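Local coordinates for single-stranded DNA-binding protein (PDB 5ODK) that is a phage single-stranded DNA-binding protein with an OB fold, probably acting in DNA replication, at residues A[47-51]-A[113-119]; A[118-124]-A[135-139]; A[140-146]-A[169-175]. All coordinates share one frame; numbering follows the deposited sequence.

Contact 1 (A[47-51]-A[113-119])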
loop_
_atom_site.group_PDB
_atom_site.type_symbol
_atom_site.label_atom_id
_atom_site.label_comp_id
_atom_site.label_asym_id
_atom_site.label_seq_id
_atom_site.Cartn_x
_atom_site.Cartn_y
_atom_site.Cartn_z
ATOM N N PRO A 47 -13.644 -9.168 -8.555
ATOM C CA PRO A 47 -13.562 -7.707 -8.469
ATOM C C PRO A 47 -12.537 -7.281 -7.404
ATOM O O PRO A 47 -12.331 -8.036 -6.449
ATOM C CB PRO A 47 -14.991 -7.280 -8.087
ATOM C CG PRO A 47 -15.846 -8.494 -8.141
ATOM C CD PRO A 47 -14.942 -9.697 -8.096
ATOM N N LYS A 48 -11.896 -6.108 -7.535
ATOM C CA LYS A 48 -10.906 -5.685 -6.546
ATOM C C LYS A 48 -11.066 -4.255 -5.993
ATOM O O LYS A 48 -11.390 -3.299 -6.669
ATOM C CB LYS A 48 -9.472 -5.777 -7.077
ATOM C CG LYS A 48 -9.069 -7.126 -7.654
ATOM C CD LYS A 48 -8.462 -8.064 -6.645
ATOM C CE LYS A 48 -7.871 -9.272 -7.364
ATOM N NZ LYS A 48 -7.539 -10.387 -6.436
ATOM N N TYR A 49 -10.755 -4.164 -4.731
ATOM C CA TYR A 49 -10.470 -2.898 -4.052
ATOM C C TYR A 49 -8.992 -2.549 -4.303
ATOM O O TYR A 49 -8.169 -3.454 -4.439
ATOM C CB TYR A 49 -10.741 -3.059 -2.573
ATOM C CG TYR A 49 -12.172 -3.425 -2.265
ATOM C CD1 TYR A 49 -12.585 -4.726 -2.216
ATOM C CD2 TYR A 49 -13.118 -2.444 -2.035
ATOM C CE1 TYR A 49 -13.914 -5.064 -1.961
ATOM C CE2 TYR A 49 -14.442 -2.766 -1.762
ATOM C CZ TYR A 49 -14.836 -4.078 -1.728
ATOM O OH TYR A 49 -16.139 -4.380 -1.430
ATOM N N SER A 50 -8.663 -1.274 -4.347
ATOM C CA SER A 50 -7.278 -0.902 -4.625
ATOM C C SER A 50 -6.950 0.508 -4.146
ATOM O O SER A 50 -7.862 1.316 -3.902
ATOM C CB SER A 50 -6.985 -1.058 -6.116
ATOM O OG SER A 50 -7.742 -0.142 -6.851
ATOM N N ILE A 51 -5.669 0.813 -4.086
ATOM C CA ILE A 51 -5.197 2.147 -3.856
ATOM C C ILE A 51 -3.748 2.227 -4.348
ATOM O O ILE A 51 -3.051 1.187 -4.394
ATOM C CB ILE A 51 -5.289 2.515 -2.338
ATOM C CG1 ILE A 51 -5.293 4.017 -2.098
ATOM C CG2 ILE A 51 -4.179 1.807 -1.561
ATOM C CD1 ILE A 51 -5.788 4.367 -0.692
ATOM N N ALA A 113 -1.506 -1.438 -4.177
ATOM C CA ALA A 113 -2.014 -2.519 -3.324
ATOM C C ALA A 113 -3.460 -2.769 -3.704
ATOM O O ALA A 113 -4.210 -1.831 -4.016
ATOM C CB ALA A 113 -1.853 -2.163 -1.857
ATOM N N ARG A 114 -3.874 -4.026 -3.642
ATOM C CA ARG A 114 -5.226 -4.436 -4.044
ATOM C C ARG A 114 -5.720 -5.538 -3.136
ATOM O O ARG A 114 -4.948 -6.200 -2.423
ATOM C CB ARG A 114 -5.245 -4.919 -5.497
ATOM C CG ARG A 114 -4.682 -3.994 -6.563
ATOM C CD ARG A 114 -4.398 -4.746 -7.861
ATOM N NE ARG A 114 -5.595 -5.113 -8.584
ATOM C CZ ARG A 114 -5.640 -5.974 -9.612
ATOM N NH1 ARG A 114 -4.552 -6.618 -10.033
ATOM N NH2 ARG A 114 -6.800 -6.214 -10.211
ATOM N N GLU A 115 -7.027 -5.782 -3.142
ATOM C CA GLU A 115 -7.581 -6.927 -2.447
ATOM C C GLU A 115 -8.966 -7.238 -3.011
ATOM O O GLU A 115 -9.625 -6.364 -3.543
ATOM C CB GLU A 115 -7.619 -6.708 -0.914
ATOM C CG GLU A 115 -6.761 -7.680 -0.107
ATOM C CD GLU A 115 -7.326 -9.050 0.130
ATOM O OE1 GLU A 115 -8.394 -9.371 -0.429
ATOM O OE2 GLU A 115 -6.747 -9.826 0.920
ATOM N N SER A 116 -9.385 -8.492 -2.882
ATOM C CA SER A 116 -10.737 -8.852 -3.310
ATOM C C SER A 116 -11.783 -8.621 -2.247
ATOM O O SER A 116 -12.941 -8.605 -2.561
ATOM C CB SER A 116 -10.794 -10.291 -3.790
ATOM O OG SER A 116 -10.382 -11.167 -2.768
ATOM N N THR A 117 -11.376 -8.425 -1.014
ATOM C CA THR A 117 -12.306 -8.056 0.033
ATOM C C THR A 117 -12.004 -6.677 0.576
ATOM O O THR A 117 -10.863 -6.228 0.524
ATOM C CB THR A 117 -12.337 -9.129 1.092
ATOM O OG1 THR A 117 -13.538 -8.989 1.847
ATOM C CG2 THR A 117 -11.141 -9.096 1.983
ATOM N N ARG A 118 -13.015 -5.956 1.087
ATOM C CA ARG A 118 -12.807 -4.578 1.460
ATOM C C ARG A 118 -11.820 -4.478 2.633
ATOM O O ARG A 118 -12.003 -5.128 3.657
ATOM C CB ARG A 118 -14.144 -3.920 1.861
ATOM C CG ARG A 118 -14.020 -2.407 2.092
ATOM C CD ARG A 118 -14.952 -1.851 3.213
ATOM N NE ARG A 118 -14.623 -2.332 4.579
ATOM C CZ ARG A 118 -15.489 -2.493 5.569
ATOM N NH1 ARG A 118 -16.732 -2.001 5.485
ATOM N NH2 ARG A 118 -15.085 -3.038 6.718
ATOM N N PRO A 119 -10.802 -3.631 2.476
ATOM C CA PRO A 119 -9.932 -3.371 3.648
ATOM C C PRO A 119 -10.674 -2.634 4.744
ATOM O O PRO A 119 -11.762 -2.067 4.487
ATOM C CB PRO A 119 -8.838 -2.478 3.102
ATOM C CG PRO A 119 -9.451 -1.845 1.903
ATOM C CD PRO A 119 -10.427 -2.835 1.306
HETATM O O HOH W 1 -7.402 -10.922 -3.504
#

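Contact 2 (A[118-124]-A[135-139])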
loop_
_atom_site.group_PDB
_atom_site.type_symbol
_atom_site.label_atom_id
_atom_site.label_comp_id
_atom_site.label_asym_id
_atom_site.label_seq_id
_atom_site.Cartn_x
_atom_site.Cartn_y
_atom_site.Cartn_z
ATOM N N ARG A 118 -13.015 -5.956 1.087
ATOM C CA ARG A 118 -12.807 -4.578 1.460
ATOM C C ARG A 118 -11.820 -4.478 2.633
ATOM O O ARG A 118 -12.003 -5.128 3.657
ATOM C CB ARG A 118 -14.144 -3.920 1.861
ATOM C CG ARG A 118 -14.020 -2.407 2.092
ATOM C CD ARG A 118 -14.952 -1.851 3.213
ATOM N NE ARG A 118 -14.623 -2.332 4.579
ATOM C CZ ARG A 118 -15.489 -2.493 5.569
ATOM N NH1 ARG A 118 -16.732 -2.001 5.485
ATOM N NH2 ARG A 118 -15.085 -3.038 6.718
ATOM N N PRO A 119 -10.802 -3.631 2.476
ATOM C CA PRO A 119 -9.932 -3.371 3.648
ATOM C C PRO A 119 -10.674 -2.634 4.744
ATOM O O PRO A 119 -11.762 -2.067 4.487
ATOM C CB PRO A 119 -8.838 -2.478 3.102
ATOM C CG PRO A 119 -9.451 -1.845 1.903
ATOM C CD PRO A 119 -10.427 -2.835 1.306
ATOM N N ASP A 120 -10.141 -2.654 5.949
ATOM C CA ASP A 120 -10.651 -1.750 6.955
ATOM C C ASP A 120 -10.434 -0.348 6.418
ATOM O O ASP A 120 -9.351 -0.035 5.905
ATOM C CB ASP A 120 -9.906 -1.880 8.289
ATOM C CG ASP A 120 -10.088 -3.194 8.983
ATOM O OD1 ASP A 120 -10.835 -4.064 8.556
ATOM O OD2 ASP A 120 -9.429 -3.374 10.027
ATOM N N VAL A 121 -11.441 0.518 6.549
ATOM C CA VAL A 121 -11.346 1.908 6.118
ATOM C C VAL A 121 -11.715 2.775 7.303
ATOM O O VAL A 121 -12.879 2.747 7.742
ATOM C CB VAL A 121 -12.272 2.210 4.930
ATOM C CG1 VAL A 121 -12.137 3.659 4.514
ATOM C CG2 VAL A 121 -11.975 1.289 3.761
ATOM N N LEU A 122 -10.738 3.507 7.830
ATOM C CA LEU A 122 -10.928 4.284 9.028
ATOM C C LEU A 122 -10.853 5.766 8.703
ATOM O O LEU A 122 -9.995 6.222 7.950
ATOM C CB LEU A 122 -9.872 3.927 10.081
ATOM C CG LEU A 122 -9.652 2.434 10.397
ATOM C CD1 LEU A 122 -8.600 2.331 11.507
ATOM C CD2 LEU A 122 -10.862 1.627 10.760
ATOM N N ASN A 123 -11.784 6.511 9.306
ATOM C CA ASN A 123 -11.782 7.949 9.207
ATOM C C ASN A 123 -10.691 8.549 10.096
ATOM O O ASN A 123 -9.950 7.833 10.776
ATOM C CB ASN A 123 -13.206 8.490 9.473
ATOM C CG ASN A 123 -13.641 8.383 10.923
ATOM O OD1 ASN A 123 -12.855 8.103 11.818
ATOM N ND2 ASN A 123 -14.944 8.621 11.153
ATOM N N MET A 124 -10.612 9.872 10.105
ATOM C CA MET A 124 -9.578 10.541 10.854
ATOM C C MET A 124 -9.616 10.277 12.364
ATOM O O MET A 124 -8.599 10.408 13.056
ATOM C CB MET A 124 -9.665 12.021 10.573
ATOM C CG MET A 124 -8.445 12.788 10.994
ATOM S SD MET A 124 -8.533 14.451 10.323
ATOM C CE MET A 124 -8.099 13.999 8.691
ATOM N N ILE A 135 -17.182 6.417 2.348
ATOM C CA ILE A 135 -15.789 5.979 2.120
ATOM C C ILE A 135 -15.170 6.759 0.980
ATOM O O ILE A 135 -14.037 7.240 1.083
ATOM C CB ILE A 135 -15.780 4.465 1.883
ATOM C CG1 ILE A 135 -16.026 3.729 3.206
ATOM C CG2 ILE A 135 -14.492 3.989 1.234
ATOM C CD1 ILE A 135 -16.300 2.265 3.070
ATOM N N ALA A 136 -15.904 6.902 -0.114
ATOM C CA ALA A 136 -15.371 7.618 -1.266
ATOM C C ALA A 136 -15.128 9.100 -0.957
ATOM O O ALA A 136 -14.183 9.692 -1.447
ATOM C CB ALA A 136 -16.261 7.448 -2.491
ATOM N N GLU A 137 -16.041 9.721 -0.194
ATOM C CA GLU A 137 -15.871 11.115 0.193
ATOM C C GLU A 137 -14.703 11.329 1.158
ATOM O O GLU A 137 -13.990 12.347 1.076
ATOM C CB GLU A 137 -17.113 11.627 0.935
ATOM C CG GLU A 137 -18.304 11.957 0.106
ATOM C CD GLU A 137 -19.396 12.662 0.890
ATOM O OE1 GLU A 137 -19.405 12.652 2.151
ATOM O OE2 GLU A 137 -20.263 13.218 0.212
ATOM N N GLU A 138 -14.556 10.406 2.112
ATOM C CA GLU A 138 -13.567 10.554 3.191
ATOM C C GLU A 138 -12.147 10.452 2.634
ATOM O O GLU A 138 -11.268 11.239 2.986
ATOM C CB GLU A 138 -13.753 9.452 4.258
ATOM C CG GLU A 138 -12.779 9.426 5.455
ATOM C CD GLU A 138 -13.138 10.404 6.542
ATOM O OE1 GLU A 138 -14.309 10.868 6.560
ATOM O OE2 GLU A 138 -12.254 10.687 7.373
ATOM N N ILE A 139 -11.916 9.430 1.829
ATOM C CA ILE A 139 -10.552 9.123 1.338
ATOM C C ILE A 139 -10.532 9.331 -0.183
ATOM O O ILE A 139 -10.843 8.453 -0.979
ATOM C CB ILE A 139 -10.083 7.735 1.826
ATOM C CG1 ILE A 139 -10.016 7.751 3.363
ATOM C CG2 ILE A 139 -8.726 7.390 1.218
ATOM C CD1 ILE A 139 -9.767 6.415 3.990
HETATM O O HOH W 2 -16.491 10.059 9.049
#

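Contact 3 (A[140-146]-A[169-175])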
loop_
_atom_site.group_PDB
_atom_site.type_symbol
_atom_site.label_atom_id
_atom_site.label_comp_id
_atom_site.label_asym_id
_atom_site.label_seq_id
_atom_site.Cartn_x
_atom_site.Cartn_y
_atom_site.Cartn_z
ATOM N N TYR A 140 -10.146 10.532 -0.573
ATOM C CA TYR A 140 -10.097 10.937 -1.962
ATOM C C TYR A 140 -8.637 10.960 -2.407
ATOM O O TYR A 140 -7.747 11.202 -1.591
ATOM C CB TYR A 140 -10.783 12.311 -2.140
ATOM C CG TYR A 140 -10.244 13.361 -1.202
ATOM C CD1 TYR A 140 -10.767 13.533 0.068
ATOM C CD2 TYR A 140 -9.147 14.133 -1.552
ATOM C CE1 TYR A 140 -10.215 14.417 0.966
ATOM C CE2 TYR A 140 -8.589 15.036 -0.664
ATOM C CZ TYR A 140 -9.124 15.176 0.596
ATOM O OH TYR A 140 -8.575 16.042 1.481
ATOM N N GLY A 141 -8.409 10.834 -3.709
ATOM C CA GLY A 141 -7.055 10.913 -4.236
ATOM C C GLY A 141 -6.486 12.277 -3.911
ATOM O O GLY A 141 -7.107 13.308 -4.216
ATOM N N GLY A 142 -5.309 12.292 -3.288
ATOM C CA GLY A 142 -4.676 13.518 -2.855
ATOM C C GLY A 142 -4.616 13.692 -1.350
ATOM O O GLY A 142 -3.818 14.476 -0.865
ATOM N N CYS A 143 -5.491 13.015 -0.606
ATOM C CA CYS A 143 -5.394 13.033 0.837
ATOM C C CYS A 143 -4.237 12.169 1.335
ATOM O O CYS A 143 -3.689 11.365 0.571
ATOM C CB CYS A 143 -6.722 12.709 1.536
ATOM S SG CYS A 143 -7.083 10.952 1.634
ATOM N N TRP A 144 -3.899 12.325 2.612
ATOM C CA TRP A 144 -2.851 11.517 3.244
ATOM C C TRP A 144 -3.480 10.466 4.122
ATOM O O TRP A 144 -4.489 10.707 4.810
ATOM C CB TRP A 144 -1.930 12.402 4.067
ATOM C CG TRP A 144 -1.184 13.377 3.207
ATOM C CD1 TRP A 144 -1.655 14.527 2.659
ATOM C CD2 TRP A 144 0.191 13.278 2.773
ATOM N NE1 TRP A 144 -0.693 15.135 1.900
ATOM C CE2 TRP A 144 0.446 14.372 1.934
ATOM C CE3 TRP A 144 1.202 12.339 2.987
ATOM C CZ2 TRP A 144 1.696 14.584 1.327
ATOM C CZ3 TRP A 144 2.439 12.524 2.374
ATOM C CH2 TRP A 144 2.673 13.645 1.554
ATOM N N VAL A 145 -2.867 9.294 4.125
ATOM C CA VAL A 145 -3.327 8.095 4.812
ATOM C C VAL A 145 -2.172 7.362 5.454
ATOM O O VAL A 145 -1.000 7.653 5.181
ATOM C CB VAL A 145 -4.057 7.127 3.830
ATOM C CG1 VAL A 145 -5.236 7.841 3.175
ATOM C CG2 VAL A 145 -3.119 6.552 2.781
ATOM N N SER A 146 -2.501 6.373 6.260
ATOM C CA SER A 146 -1.597 5.309 6.645
ATOM C C SER A 146 -2.249 4.013 6.264
ATOM O O SER A 146 -3.469 3.892 6.298
ATOM C CB SER A 146 -1.275 5.353 8.133
ATOM O OG SER A 146 -0.638 6.562 8.425
ATOM N N VAL A 169 -6.789 1.051 5.463
ATOM C CA VAL A 169 -6.460 2.421 5.121
ATOM C C VAL A 169 -7.051 3.313 6.198
ATOM O O VAL A 169 -8.245 3.197 6.482
ATOM C CB VAL A 169 -6.994 2.835 3.761
ATOM C CG1 VAL A 169 -6.592 4.259 3.426
ATOM C CG2 VAL A 169 -6.493 1.878 2.683
ATOM N N LEU A 170 -6.249 4.194 6.760
ATOM C CA LEU A 170 -6.606 5.158 7.808
ATOM C C LEU A 170 -6.386 6.558 7.267
ATOM O O LEU A 170 -5.280 6.895 6.867
ATOM C CB LEU A 170 -5.722 4.960 9.042
ATOM C CG LEU A 170 -5.701 6.056 10.110
ATOM C CD1 LEU A 170 -7.055 6.243 10.768
ATOM C CD2 LEU A 170 -4.617 5.826 11.151
ATOM N N LYS A 171 -7.432 7.391 7.279
ATOM C CA LYS A 171 -7.276 8.770 6.893
ATOM C C LYS A 171 -6.429 9.516 7.928
ATOM O O LYS A 171 -6.667 9.390 9.120
ATOM C CB LYS A 171 -8.616 9.458 6.739
ATOM C CG LYS A 171 -8.436 10.876 6.253
ATOM C CD LYS A 171 -9.491 11.401 5.453
ATOM C CE LYS A 171 -9.157 12.782 4.922
ATOM N NZ LYS A 171 -10.481 13.354 4.690
ATOM N N ARG A 172 -5.442 10.270 7.445
ATOM C CA ARG A 172 -4.556 11.052 8.282
ATOM C C ARG A 172 -4.691 12.554 8.132
ATOM O O ARG A 172 -4.659 13.256 9.143
ATOM C CB ARG A 172 -3.106 10.656 8.009
ATOM C CG ARG A 172 -2.731 9.264 8.463
ATOM C CD ARG A 172 -2.620 9.123 9.955
ATOM N NE ARG A 172 -1.427 9.823 10.415
ATOM C CZ ARG A 172 -1.178 10.177 11.659
ATOM N NH1 ARG A 172 -2.048 9.917 12.639
ATOM N NH2 ARG A 172 -0.041 10.803 11.904
ATOM N N LYS A 173 -4.753 13.066 6.910
ATOM C CA LYS A 173 -4.789 14.515 6.689
ATOM C C LYS A 173 -5.440 14.838 5.368
ATOM O O LYS A 173 -5.294 14.087 4.416
ATOM C CB LYS A 173 -3.359 15.066 6.653
ATOM C CG LYS A 173 -3.206 16.555 6.902
ATOM C CD LYS A 173 -1.735 16.970 6.962
ATOM C CE LYS A 173 -0.945 16.467 5.755
ATOM N NZ LYS A 173 0.243 17.280 5.398
ATOM N N ASP A 174 -6.173 15.951 5.319
ATOM C CA ASP A 174 -6.667 16.465 4.064
ATOM C C ASP A 174 -5.558 17.203 3.314
ATOM O O ASP A 174 -4.631 17.751 3.919
ATOM C CB ASP A 174 -7.853 17.392 4.311
ATOM C CG ASP A 174 -9.106 16.615 4.715
ATOM O OD1 ASP A 174 -9.552 15.775 3.894
ATOM O OD2 ASP A 174 -9.590 16.829 5.850
ATOM N N ASP A 175 -5.674 17.209 1.993
ATOM C CA ASP A 175 -4.770 17.984 1.127
ATOM C C ASP A 175 -5.483 18.198 -0.209
ATOM O O ASP A 175 -6.628 17.779 -0.385
ATOM C CB ASP A 175 -3.416 17.240 0.991
ATOM C CG ASP A 175 -2.253 18.106 0.520
ATOM O OD1 ASP A 175 -2.452 19.271 0.138
ATOM O OD2 ASP A 175 -1.132 17.526 0.522
#

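Contact 1 (A[47-51]-A[113-119])
Tyr-49 lays one face of its ring over the backbone of Arg-118. The CA of Arg-118 sits 3.6 Å from the centroid of the Tyr-49 ring, 11° off the ring normal, a CH-pi contact. The first torsion puts CG of Tyr-49 beside its own backbone N (chi1 -60°), and this carries the ring toward residues 116-119. CB of Arg-118 continues the cover at CZ of Tyr-49, 3.7 Å away. Its guanidinium does not stack on the ring; the two planes stand 68° apart. NE of Arg-118 bonds the O of Pro-119 instead, from above the carbonyl plane, and its terminal nitrogens form salt bridges with Glu-128 and Glu-130. CD of Pro-119 packs on CB of Tyr-49.

Through residues 49-51 and 113-115 the two segments are neighbouring antiparallel strands of the OB-fold sheet. Tyr-49/Glu-115 and Ile-51/Ala-113 are hydrogen-bonded pairs, and Ser-50/Arg-114 is a non-hydrogen-bonded pair between them. The bond from Tyr-49 N to Glu-115 O is short, at 2.7 Å. Ile-51 and Ala-113 share the sheet face of Tyr-49 and meet Leu-166 of strand 159-173.

On the other face, CB of Ser-50 lies 3.8 Å from CG of Arg-114. Lys-48, just before the strand, crosses Arg-114 at about a right angle, with its CG 3.5 Å from NH2 of Arg-114. A water accepts a hydrogen bond from NZ of Lys-48. Past the strand end, OE1 of Glu-115 takes the N-H of Thr-117 (N to OE1 3.2 Å) and, weakly, that of Ser-116.

Contact 2 (A[118-124]-A[135-139])
Val-121 points its side chain at the end of helix 132-138 and meets two isoleucines one helical turn apart. Its CG1 does the touching. That branch lies anti to the backbone N (chi1 -180°), and CD1 of Ile-139 comes within 3.7 Å of it. The two side chains run antiparallel alongside each other. Ile-135 approaches the same CG1 obliquely, its CG2 4.1 Å from CG1 of Val-121. Ile-135 also carries CD1 to within 4.3 Å of CD of Arg-118.

The polar end lies at Glu-138. Its chain starts toward residues 118-124 and bends at chi2 (81°), which lays the carboxylate against Asn-123. OE2 of Glu-138 is 3.2 Å from CB of Asn-123. The same oxygen accepts the backbone N-H of Met-124, with N to OE2 3.3 Å. The donor comes on the anti side, 31° out of the carboxylate plane. A water accepts a hydrogen bond from ND2 of Asn-123 and donates a weak one to OE1 of Glu-138. ND2 is also held by Glu-127.

Ile-139 also packs on Val-169. The C-terminal end of helix 132-138 thus packs by Ile-135 and Ile-139 on Val-121 of the short strand 120-122, which pairs in parallel with strand 159-173 of the OB-fold sheet.

Contact 3 (A[140-146]-A[169-175])
Tyr-140 meets Asp-174 through its hydroxyl, just before the hairpin of strands 144-156 and 159-173 in this OB fold. Its OH donates to OD1 of Asp-174 at 2.6 Å, on the anti lone pair. Ring and carboxylate are nearly coplanar, 4° apart. The hydroxyl also accepts the N-H of Asp-175. Lys-171 forms a salt bridge to the same OD1 from the syn side, tilted out of the carboxylate plane. Two donors therefore grip this oxygen and probably favour its negative charge. NZ of Lys-171 also bonds the O of Glu-138.

A type II turn runs from Tyr-140 to Cys-143. Within it, O of Gly-142 lies 3.4 Å from CB of Asp-175. CB of Cys-143 covers one face of the Tyr-140 ring, near the rim.

Trp-144 pairs with Lys-173 at a classic beta bulge. O of Trp-144 accepts from N of Arg-172 at 2.8 Å. N of Lys-173 reaches O of Trp-144 from the same face of its plane, at 3.2 Å. NZ of Lys-173 is 4.4 Å from the centroid of the five-membered ring of Trp-144, over its face, a cation-pi contact. NE1 of Trp-144 gives OD2 of Asp-175 a bond of 2.8 Å, nearly straight at 176° and in the ring plane.

Val-145 meets CG1 of Val-169 with its own CG1, at 3.8 Å. OG of Ser-146 lies against CG of Arg-172, but both polar ends turn to Asn-27. Ser-146 and Leu-170 form a hydrogen-bonded pair, with N of Leu-170 2.8 Å from O of Ser-146.

How the contacts relate
The three contacts follow one another along the chain and reach one curved sheet, that of the OB fold. Contacts 1 and 2 have centres about 12 Å apart and share Arg-118 and Pro-119, where strand 108-115 gives way to strand 120-122. Contacts 2 and 3 are closer, with centres about 9 Å apart, and helix 132-138 leads from one into strand 144-156 of the other. Contacts 1 and 3 are about 17 Å apart between centres, yet CD1 of Ile-51 still packs 4.2 Å from CG1 of Val-169. Strand 159-173 is common ground: one arm of the hairpin in contact 3 and the parallel neighbour of strand 120-122 in contact 2.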